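Putative tryptophan halogenase (Xanthomonas campestris pv. campestris, PDB 6Y1W) is probably an FAD-dependent halogenase of the tryptophan halogenase family, a group generally assigned monooxygenase activity. Local coordinates at residues A31-S36 and R71-D76; G191-D196 and A226-Q231; G272-I277 and Q301-N306; V392-H397 and H421-F426. One frame throughout, in Å; residues are numbered along the deposited sequence. Where two conformers were deposited one is given.

Interaction 1 of 4, residues A31-S36 and R71-D76; sequences AAAALS and RLLEID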
# COMPACT_ATOMS: atom_id res chain seq x y z
N ALA A 31 22.87 -4.79 -9.73
CA ALA A 31 22.23 -4.09 -10.84
C ALA A 31 22.50 -4.82 -12.15
O ALA A 31 21.60 -5.02 -12.97
CB ALA A 31 22.74 -2.65 -10.90
N ALA A 32 23.76 -5.20 -12.37
CA ALA A 32 24.11 -5.91 -13.60
C ALA A 32 23.34 -7.21 -13.70
O ALA A 32 22.92 -7.59 -14.80
CB ALA A 32 25.61 -6.21 -13.64
N ALA A 33 23.17 -7.91 -12.58
CA ALA A 33 22.52 -9.21 -12.61
C ALA A 33 21.06 -9.09 -13.00
O ALA A 33 20.57 -9.81 -13.88
CB ALA A 33 22.66 -9.89 -11.23
N ALA A 34 20.32 -8.18 -12.33
CA ALA A 34 18.90 -8.05 -12.63
C ALA A 34 18.68 -7.47 -14.02
O ALA A 34 17.77 -7.93 -14.73
CB ALA A 34 18.23 -7.17 -11.57
N LEU A 35 19.47 -6.46 -14.41
CA LEU A 35 19.27 -5.83 -15.71
C LEU A 35 19.60 -6.80 -16.84
O LEU A 35 18.87 -6.85 -17.84
CB LEU A 35 20.14 -4.57 -15.82
CG LEU A 35 20.06 -3.80 -17.13
CD1 LEU A 35 18.60 -3.28 -17.27
CD2 LEU A 35 21.07 -2.62 -17.11
N SER A 36 20.68 -7.58 -16.69
CA SER A 36 21.06 -8.49 -17.77
C SER A 36 20.12 -9.68 -17.85
O SER A 36 19.79 -10.13 -18.96
CB SER A 36 22.53 -8.94 -17.63
OG SER A 36 22.71 -9.81 -16.49
N ARG A 71 14.00 -14.96 -6.42
CA ARG A 71 12.92 -15.55 -7.20
C ARG A 71 12.75 -14.84 -8.53
O ARG A 71 12.49 -15.50 -9.55
CB ARG A 71 11.62 -15.51 -6.42
CG ARG A 71 11.66 -16.49 -5.33
CD ARG A 71 10.28 -16.88 -4.85
NE ARG A 71 10.50 -17.79 -3.74
CZ ARG A 71 10.13 -17.56 -2.50
NH1 ARG A 71 9.49 -16.43 -2.20
NH2 ARG A 71 10.40 -18.46 -1.56
N LEU A 72 12.84 -13.51 -8.55
CA LEU A 72 12.71 -12.79 -9.81
C LEU A 72 13.85 -13.17 -10.75
O LEU A 72 13.65 -13.30 -11.96
CB LEU A 72 12.73 -11.26 -9.60
CG LEU A 72 11.73 -10.70 -8.58
CD1 LEU A 72 11.91 -9.19 -8.44
CD2 LEU A 72 10.30 -11.07 -8.95
N LEU A 73 15.05 -13.31 -10.21
CA LEU A 73 16.22 -13.58 -11.05
C LEU A 73 16.38 -15.07 -11.33
O LEU A 73 17.26 -15.45 -12.12
CB LEU A 73 17.50 -13.03 -10.40
CG LEU A 73 17.84 -11.57 -10.73
CD1 LEU A 73 16.69 -10.63 -10.40
CD2 LEU A 73 19.14 -11.09 -10.03
N GLU A 74 15.56 -15.92 -10.70
CA GLU A 74 15.71 -17.38 -10.78
C GLU A 74 17.10 -17.83 -10.34
O GLU A 74 17.75 -18.68 -10.97
CB GLU A 74 15.36 -17.86 -12.20
CG GLU A 74 13.93 -17.47 -12.52
CD GLU A 74 13.52 -17.92 -13.89
OE1 GLU A 74 13.63 -17.11 -14.79
OE2 GLU A 74 13.12 -19.08 -14.08
N ILE A 75 17.53 -17.28 -9.21
CA ILE A 75 18.73 -17.72 -8.51
C ILE A 75 18.32 -18.74 -7.48
O ILE A 75 17.38 -18.49 -6.71
CB ILE A 75 19.44 -16.51 -7.85
CG1 ILE A 75 20.12 -15.72 -8.94
CG2 ILE A 75 20.42 -16.98 -6.71
CD1 ILE A 75 20.71 -14.40 -8.43
N ASP A 76 18.96 -19.92 -7.51
CA ASP A 76 18.65 -21.00 -6.58
C ASP A 76 19.17 -20.68 -5.18
O ASP A 76 20.36 -20.39 -5.00
CB ASP A 76 19.29 -22.31 -7.07
CG ASP A 76 19.03 -23.46 -6.13
OD1 ASP A 76 17.87 -23.94 -6.08
OD2 ASP A 76 19.96 -23.87 -5.40
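The side chain of Leu73 reaches across from the end of one helix and sets its two methyl branches against neighbouring alanines of another. CD2 comes to 3.9 Å from CB of Ala33, and the same methyl lies just as near the backbone N of Ala34. The other branch, CD1, is 4.0 Å from Ala34 CB, so one methyl sits at each alanine. Ala33 points its methyl toward the leucine, whereas that of Ala34 is directed more along the flank. The first torsion of Leu73 is swung wide (chi1 -88°), and chi2 of 55° then spreads the methyls over both alanines. With such small groups on the facing turn, the backbones approach closely: the CA atoms of Ala34 and Leu73 are 6.3 Å apart. Directly after Leu73 a Schellman motif ends helix 65-73, with Glu74, at positive phi, as the C-prime residue. Glu74 also forms a salt bridge to Lys37 of the facing helix. Helix 25-39 begins in what is probably the glycine-rich turn of a Rossmann-type fold, where FAD is predicted to bind. Around the pair, Phe177 of helix 167-180 touches Ala33 and Ile75, Ile358 and Leu362 of helix 350-363 pack on Ala34, and strand 44-49 meets the helix through Leu47 on Ala32 and Ile45 on Leu35 and Ser36.

Interaction 2 of 4, residues G191-D196 and A226-Q231; sequences GSVQTD and ALLIGQ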
# COMPACT_ATOMS: atom_id res chain seq x y z
N GLY A 191 38.88 8.05 -15.02
CA GLY A 191 39.64 9.28 -14.92
C GLY A 191 38.82 10.54 -15.12
O GLY A 191 39.12 11.58 -14.52
N SER A 192 37.80 10.49 -15.97
CA SER A 192 36.93 11.64 -16.16
C SER A 192 35.57 11.19 -16.69
O SER A 192 35.42 10.08 -17.21
CB SER A 192 37.57 12.67 -17.09
OG SER A 192 37.73 12.16 -18.40
N VAL A 193 34.58 12.06 -16.51
CA VAL A 193 33.22 11.85 -16.98
C VAL A 193 32.90 12.96 -17.97
O VAL A 193 33.02 14.15 -17.63
CB VAL A 193 32.22 11.85 -15.82
CG1 VAL A 193 30.83 11.53 -16.31
CG2 VAL A 193 32.68 10.86 -14.74
N GLN A 194 32.46 12.59 -19.17
CA GLN A 194 32.12 13.55 -20.22
C GLN A 194 30.62 13.73 -20.26
O GLN A 194 29.86 12.77 -20.17
CB GLN A 194 32.62 13.09 -21.58
CG GLN A 194 34.09 12.76 -21.62
CD GLN A 194 34.62 12.60 -23.03
OE1 GLN A 194 33.97 11.98 -23.88
NE2 GLN A 194 35.81 13.14 -23.28
N THR A 195 30.19 14.98 -20.38
CA THR A 195 28.78 15.29 -20.44
C THR A 195 28.47 15.92 -21.79
O THR A 195 29.36 16.44 -22.47
CB THR A 195 28.34 16.23 -19.32
OG1 THR A 195 29.16 17.40 -19.32
CG2 THR A 195 28.45 15.54 -17.95
N ASP A 196 27.19 15.90 -22.13
CA ASP A 196 26.75 16.50 -23.38
C ASP A 196 26.71 18.01 -23.21
O ASP A 196 26.25 18.51 -22.18
CB ASP A 196 25.36 15.98 -23.76
CG ASP A 196 24.81 16.65 -25.03
OD1 ASP A 196 25.10 16.16 -26.14
OD2 ASP A 196 24.08 17.66 -24.92
N ALA A 226 30.51 8.71 -5.38
CA ALA A 226 29.42 9.30 -6.16
C ALA A 226 29.95 10.07 -7.37
O ALA A 226 29.63 11.24 -7.59
CB ALA A 226 28.51 10.18 -5.30
N LEU A 227 30.78 9.38 -8.15
CA LEU A 227 31.46 10.04 -9.27
C LEU A 227 30.49 10.67 -10.26
O LEU A 227 30.78 11.71 -10.87
CB LEU A 227 32.33 9.03 -10.00
CG LEU A 227 33.45 8.31 -9.25
CD1 LEU A 227 34.22 7.45 -10.23
CD2 LEU A 227 34.38 9.32 -8.60
N LEU A 228 29.35 10.03 -10.49
CA LEU A 228 28.41 10.55 -11.48
C LEU A 228 27.34 11.44 -10.86
O LEU A 228 27.18 12.60 -11.26
CB LEU A 228 27.76 9.39 -12.26
CG LEU A 228 28.73 8.34 -12.84
CD1 LEU A 228 27.94 7.30 -13.69
CD2 LEU A 228 29.79 8.97 -13.70
N ILE A 229 26.57 10.92 -9.89
CA ILE A 229 25.43 11.66 -9.37
C ILE A 229 25.91 12.84 -8.56
O ILE A 229 25.24 13.89 -8.52
CB ILE A 229 24.52 10.72 -8.56
CG1 ILE A 229 23.15 11.34 -8.26
CG2 ILE A 229 25.22 10.25 -7.26
CD1 ILE A 229 22.16 11.35 -9.46
N GLY A 230 27.09 12.72 -7.94
CA GLY A 230 27.62 13.77 -7.09
C GLY A 230 28.67 14.62 -7.75
O GLY A 230 28.46 15.83 -7.95
N GLN A 231 29.81 14.02 -8.09
CA GLN A 231 30.93 14.83 -8.56
C GLN A 231 30.65 15.46 -9.92
O GLN A 231 31.15 16.56 -10.20
CB GLN A 231 32.19 13.98 -8.64
CG GLN A 231 32.58 13.40 -7.25
CD GLN A 231 33.97 12.83 -7.20
OE1 GLN A 231 34.89 13.32 -7.85
NE2 GLN A 231 34.16 11.80 -6.39
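Val193, on a strand, and Leu228, in the first turn of a short irregular helix, have the nearest CA atoms of the pair, 7.4 Å apart, and the helical turn is widened to pi type, with Ala226 O accepting from both Gly230 N and Gln231 N. The contact itself is a methyl seated in a fork. Leu228 CD2 lies 3.6 Å from CG2 of Val193 and 3.8 Å from CG1, touching both branches as the side chains cross at about a right angle. With CG of Leu228 anti to the carbonyl carbon (chi1 -50°), its end is carried nearer the strand than the direction of its CB would suggest. Leu227 comes nearest Val193 with its carbonyl O, 4.4 Å from CG2; its side chain touches a bound meso-2,3-butanediol. Asp220 OD2 takes hydrogen bonds from the backbone N of Leu228 and Ile229, tying the start of the turn to strand 217-220. On the strand, Gly191 and Ser192 form a classic beta bulge opposite Val206. Strand 184-195 belongs to the eight-stranded mixed sheet of the probable nucleotide-binding fold; next to it, strand 202-207 supplies Ile202 against Val193 and Leu205 against Leu228, while Cys333 of strand 333-335 also meets Leu228.

Interaction 3 of 4, residues G272-I277 and Q301-N306; sequences GWMWRI and QVLEHN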
# COMPACT_ATOMS: atom_id res chain seq x y z
N GLY A 272 26.87 4.19 21.04
CA GLY A 272 26.77 3.45 19.79
C GLY A 272 26.28 2.05 20.07
O GLY A 272 25.70 1.79 21.12
N TRP A 273 26.54 1.15 19.12
CA TRP A 273 26.04 -0.20 19.26
C TRP A 273 26.92 -1.14 18.44
O TRP A 273 27.65 -0.70 17.55
CB TRP A 273 24.57 -0.29 18.83
CG TRP A 273 24.33 -0.05 17.36
CD1 TRP A 273 24.17 1.15 16.77
CD2 TRP A 273 24.20 -1.04 16.33
NE1 TRP A 273 24.00 1.00 15.40
CE2 TRP A 273 24.00 -0.34 15.12
CE3 TRP A 273 24.25 -2.44 16.31
CZ2 TRP A 273 23.84 -1.01 13.89
CZ3 TRP A 273 24.10 -3.09 15.11
CH2 TRP A 273 23.89 -2.39 13.92
N MET A 274 26.81 -2.44 18.74
CA MET A 274 27.68 -3.43 18.10
C MET A 274 26.84 -4.46 17.37
O MET A 274 25.83 -4.93 17.90
CB MET A 274 28.54 -4.15 19.14
CG MET A 274 29.70 -3.29 19.68
SD MET A 274 30.28 -4.06 21.23
CE MET A 274 29.09 -3.54 22.48
N TRP A 275 27.26 -4.85 16.16
CA TRP A 275 26.63 -5.99 15.51
C TRP A 275 27.44 -7.27 15.68
O TRP A 275 28.67 -7.25 15.81
CB TRP A 275 26.43 -5.76 14.00
CG TRP A 275 27.65 -5.83 13.09
CD1 TRP A 275 28.26 -6.97 12.56
CD2 TRP A 275 28.34 -4.71 12.51
NE1 TRP A 275 29.30 -6.60 11.72
CE2 TRP A 275 29.38 -5.23 11.69
CE3 TRP A 275 28.20 -3.32 12.63
CZ2 TRP A 275 30.23 -4.40 10.96
CZ3 TRP A 275 29.07 -2.51 11.92
CH2 TRP A 275 30.09 -3.05 11.12
N ARG A 276 26.73 -8.39 15.64
CA ARG A 276 27.34 -9.72 15.60
C ARG A 276 26.52 -10.55 14.64
O ARG A 276 25.30 -10.66 14.81
CB ARG A 276 27.37 -10.34 17.00
CG ARG A 276 28.28 -11.57 17.04
CD ARG A 276 28.61 -12.03 18.47
NE ARG A 276 29.54 -13.18 18.44
CZ ARG A 276 29.15 -14.45 18.34
NH1 ARG A 276 27.87 -14.75 18.28
NH2 ARG A 276 30.07 -15.44 18.31
N ILE A 277 27.16 -11.08 13.57
CA ILE A 277 26.46 -11.70 12.46
C ILE A 277 27.09 -13.06 12.18
O ILE A 277 28.28 -13.13 11.86
CB ILE A 277 26.55 -10.80 11.21
CG1 ILE A 277 25.65 -9.56 11.39
CG2 ILE A 277 26.22 -11.57 9.92
CD1 ILE A 277 25.98 -8.50 10.31
N GLN A 301 38.25 -0.42 22.16
CA GLN A 301 38.27 -1.13 23.44
C GLN A 301 36.93 -1.81 23.72
O GLN A 301 36.87 -2.95 24.20
CB GLN A 301 38.59 -0.17 24.58
CG GLN A 301 40.00 0.30 24.67
CD GLN A 301 40.15 1.40 25.73
OE1 GLN A 301 40.61 2.50 25.45
NE2 GLN A 301 39.73 1.09 26.97
N VAL A 302 35.83 -1.09 23.50
CA VAL A 302 34.52 -1.68 23.74
C VAL A 302 34.31 -2.89 22.83
O VAL A 302 33.83 -3.93 23.27
CB VAL A 302 33.41 -0.63 23.53
CG1 VAL A 302 32.05 -1.29 23.51
CG2 VAL A 302 33.48 0.43 24.60
N LEU A 303 34.63 -2.74 21.55
CA LEU A 303 34.46 -3.86 20.63
C LEU A 303 35.28 -5.06 21.09
O LEU A 303 34.77 -6.18 21.20
CB LEU A 303 34.86 -3.44 19.23
CG LEU A 303 34.79 -4.54 18.19
CD1 LEU A 303 33.33 -5.00 18.10
CD2 LEU A 303 35.26 -3.92 16.91
N GLU A 304 36.57 -4.84 21.38
CA GLU A 304 37.43 -5.93 21.84
C GLU A 304 36.84 -6.62 23.06
O GLU A 304 36.82 -7.86 23.14
CB GLU A 304 38.83 -5.39 22.17
CG GLU A 304 39.70 -6.42 22.86
CD GLU A 304 40.13 -7.51 21.91
OE1 GLU A 304 40.12 -7.25 20.69
OE2 GLU A 304 40.47 -8.62 22.39
N HIS A 305 36.31 -5.84 24.01
CA HIS A 305 35.76 -6.41 25.23
C HIS A 305 34.59 -7.34 24.95
O HIS A 305 34.39 -8.32 25.67
CB HIS A 305 35.35 -5.28 26.18
CG HIS A 305 34.64 -5.75 27.42
ND1 HIS A 305 35.29 -6.32 28.49
CD2 HIS A 305 33.33 -5.69 27.77
CE1 HIS A 305 34.41 -6.62 29.44
NE2 HIS A 305 33.21 -6.25 29.02
N ASN A 306 33.84 -7.08 23.88
CA ASN A 306 32.66 -7.87 23.59
C ASN A 306 32.91 -9.02 22.62
O ASN A 306 32.00 -9.83 22.43
CB ASN A 306 31.55 -6.97 23.01
CG ASN A 306 30.87 -6.12 24.09
OD1 ASN A 306 29.85 -6.51 24.63
ND2 ASN A 306 31.49 -5.00 24.44
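The flat group of this contact is the side-chain amide of Asn306, and the thioether end of Met274 lies over one of its faces. CE sits 3.4 Å from ND2 and SD 3.6 Å from CG of Asn306, so methyl and sulfur both lie over the same face, and the two side chains cross at about a right angle. The polar atoms of the amide are both bonded. ND2 donates to the carbonyl O of Val302 at 2.8 Å in a nearly straight bond (170°), with the acceptor close to the amide plane, and OD1 is hydrogen-bonded to Arg267 NH1. Val302 O also accepts from the backbone N of Asn306, the two donors arriving from opposite faces of its plane. Two hydrogen bonds, one at each end of the amide, should limit its rotation. These residues join helix 296-306 to strand 272-278, a central strand of the seven-stranded mixed sheet; the axes of segments 272-277 and 301-306 approach to 9.9 Å, their directions 38° apart. The helix follows the strand pair 272-278 and 283-289 in the chain. The bend of Met274 at chi3 (-79°) lays CE alongside SD over the amide, and CE is also 3.9 Å from Val302 CG1. Further back, CG of Met274 meets Leu303 CD1 at 4.3 Å. Val302 also touches a bound (2S,3S)-butane-2,3-diol, and Leu303 continues the packing onto Val252 of strand 248-254.

Interaction 4 of 4, residues V392-H397 and H421-F426; sequences VILHYH and HRMELF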
# COMPACT_ATOMS: atom_id res chain seq x y z
N VAL A 392 14.65 3.89 11.92
CA VAL A 392 15.98 3.91 12.51
C VAL A 392 16.02 4.93 13.64
O VAL A 392 16.51 4.63 14.74
CB VAL A 392 17.02 4.20 11.42
CG1 VAL A 392 18.43 4.46 12.03
CG2 VAL A 392 17.04 3.05 10.38
N ILE A 393 15.42 6.11 13.42
CA ILE A 393 15.36 7.11 14.49
C ILE A 393 14.62 6.59 15.70
O ILE A 393 15.03 6.82 16.85
CB ILE A 393 14.70 8.40 13.97
CG1 ILE A 393 15.58 9.05 12.92
CG2 ILE A 393 14.54 9.41 15.12
CD1 ILE A 393 14.87 10.16 12.12
N LEU A 394 13.54 5.84 15.46
CA LEU A 394 12.79 5.25 16.56
C LEU A 394 13.68 4.46 17.52
O LEU A 394 13.51 4.54 18.74
CB LEU A 394 11.71 4.35 15.97
CG LEU A 394 10.99 3.45 16.95
CD1 LEU A 394 10.19 4.24 18.01
CD2 LEU A 394 10.07 2.52 16.19
N HIS A 395 14.65 3.72 16.99
CA HIS A 395 15.50 2.90 17.86
C HIS A 395 16.29 3.75 18.86
O HIS A 395 16.52 3.30 19.99
CB HIS A 395 16.46 2.07 17.01
CG HIS A 395 15.89 0.76 16.57
ND1 HIS A 395 15.49 -0.21 17.48
CD2 HIS A 395 15.64 0.25 15.33
CE1 HIS A 395 15.03 -1.26 16.82
NE2 HIS A 395 15.12 -1.02 15.52
N TYR A 396 16.71 4.95 18.46
CA TYR A 396 17.49 5.82 19.34
C TYR A 396 16.60 6.66 20.24
O TYR A 396 16.99 6.95 21.38
CB TYR A 396 18.39 6.74 18.52
CG TYR A 396 19.58 6.02 17.94
CD1 TYR A 396 20.67 5.73 18.74
CD2 TYR A 396 19.61 5.63 16.60
CE1 TYR A 396 21.80 5.08 18.23
CE2 TYR A 396 20.74 4.95 16.09
CZ TYR A 396 21.82 4.70 16.92
OH TYR A 396 22.95 4.07 16.47
N HIS A 397 15.42 7.06 19.76
CA HIS A 397 14.58 8.01 20.50
C HIS A 397 13.72 7.34 21.55
O HIS A 397 13.47 7.93 22.60
CB HIS A 397 13.67 8.78 19.53
CG HIS A 397 12.98 9.97 20.15
ND1 HIS A 397 13.68 11.02 20.71
CD2 HIS A 397 11.66 10.29 20.24
CE1 HIS A 397 12.81 11.94 21.12
NE2 HIS A 397 11.59 11.53 20.85
N HIS A 421 4.01 11.25 15.17
CA HIS A 421 2.63 10.80 15.05
C HIS A 421 2.50 9.29 15.26
O HIS A 421 1.60 8.83 15.97
CB HIS A 421 2.05 11.21 13.69
CG HIS A 421 0.67 10.66 13.43
ND1 HIS A 421 -0.46 11.19 14.01
CD2 HIS A 421 0.26 9.63 12.65
CE1 HIS A 421 -1.52 10.50 13.60
NE2 HIS A 421 -1.11 9.54 12.78
N ARG A 422 3.42 8.50 14.69
CA ARG A 422 3.35 7.06 14.89
C ARG A 422 3.57 6.68 16.35
O ARG A 422 2.85 5.84 16.89
CB ARG A 422 4.37 6.33 14.00
CG ARG A 422 4.16 6.58 12.46
CD ARG A 422 3.56 5.35 11.79
NE ARG A 422 3.97 5.18 10.41
CZ ARG A 422 3.78 4.08 9.68
NH1 ARG A 422 3.17 3.02 10.17
NH2 ARG A 422 4.21 4.05 8.44
N MET A 423 4.55 7.30 17.00
CA MET A 423 4.79 6.98 18.41
C MET A 423 3.62 7.36 19.30
O MET A 423 3.25 6.60 20.21
CB MET A 423 6.07 7.70 18.87
CG MET A 423 7.32 7.14 18.15
SD MET A 423 8.82 7.97 18.69
CE MET A 423 9.06 7.13 20.29
N GLU A 424 3.01 8.53 19.04
CA GLU A 424 1.86 8.98 19.83
C GLU A 424 0.64 8.09 19.60
O GLU A 424 -0.10 7.79 20.54
CB GLU A 424 1.57 10.45 19.52
CG GLU A 424 2.59 11.39 20.19
CD GLU A 424 2.47 12.87 19.84
OE1 GLU A 424 1.52 13.26 19.13
OE2 GLU A 424 3.36 13.63 20.28
N LEU A 425 0.41 7.66 18.37
CA LEU A 425 -0.68 6.72 18.11
C LEU A 425 -0.53 5.46 18.95
O LEU A 425 -1.50 4.95 19.52
CB LEU A 425 -0.69 6.37 16.62
CG LEU A 425 -1.93 5.70 16.07
CD1 LEU A 425 -3.15 6.62 16.19
CD2 LEU A 425 -1.64 5.34 14.62
N PHE A 426 0.68 4.91 19.02
CA PHE A 426 0.87 3.70 19.80
C PHE A 426 0.76 4.01 21.30
O PHE A 426 0.14 3.25 22.04
CB PHE A 426 2.23 3.07 19.47
CG PHE A 426 2.37 1.67 19.99
CD1 PHE A 426 1.59 0.64 19.48
CD2 PHE A 426 3.21 1.41 21.07
CE1 PHE A 426 1.69 -0.68 20.00
CE2 PHE A 426 3.32 0.10 21.59
CZ PHE A 426 2.56 -0.94 21.04
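Met423 carries this helix-to-helix contact, pushing its thioether between Leu394 and His397, which stand one turn apart. The sulfur-aromatic part involves the edge of the imidazole: SD lies near the ring plane, 88° off the normal and 5.1 Å from the centroid of His397, with CD2 as its nearest ring atom at 4.0 Å. CG of His397 is anti to the backbone N (chi1 -168°), which projects the ring toward the other helix. The apolar part is made by Leu394, whose CD1 is 3.9 Å from Met423 CE and nearly as close to SD. Because the methionine chain bends at its last torsion (chi3 77°), CE can touch both neighbours, coming to 4.1 Å from His397 CD2. The polar bonds lie beside the interface. ND1 of His397 is hydrogen-bonded to the carbonyl O of Cys410, a bond consistent with the ring being held so that CD2 faces the sulfur. Next to Leu394, His395 bonds through NE2 to Glu347, predicted to bind the tryptophan substrate, and through ND1 to Gln452. Leu419 extends the apolar packing onto Leu394, and elsewhere on helix 417-429 His421 bonds to Glu376 of the second subunit. Two packed helices, one of them bonded to a predicted substrate-binding glutamate, are consistent with the helical module that accompanies the flavin-binding module in tryptophan halogenases.

In the fold
The four contacts follow one another along the chain, each closing before the next opens, and all lie within the tryptophan halogenase homology region. Interactions 1 and 2, with centres about 27 Å apart, belong to the probable Rossmann-type part around the eight-stranded mixed sheet, where FAD is predicted to bind. Interaction 3 lies on the seven-stranded sheet and interaction 4 among the helices that follow it; the centre of each is about 35 Å from that of interaction 1, across the centre of the chain. Only these last two touch: Trp273 CD1 is 3.2 Å from Tyr396 OH, and both residues hydrogen-bond Glu344 OE1. The second sheet and the helices thus meet at Glu344, close in sequence to Glu347.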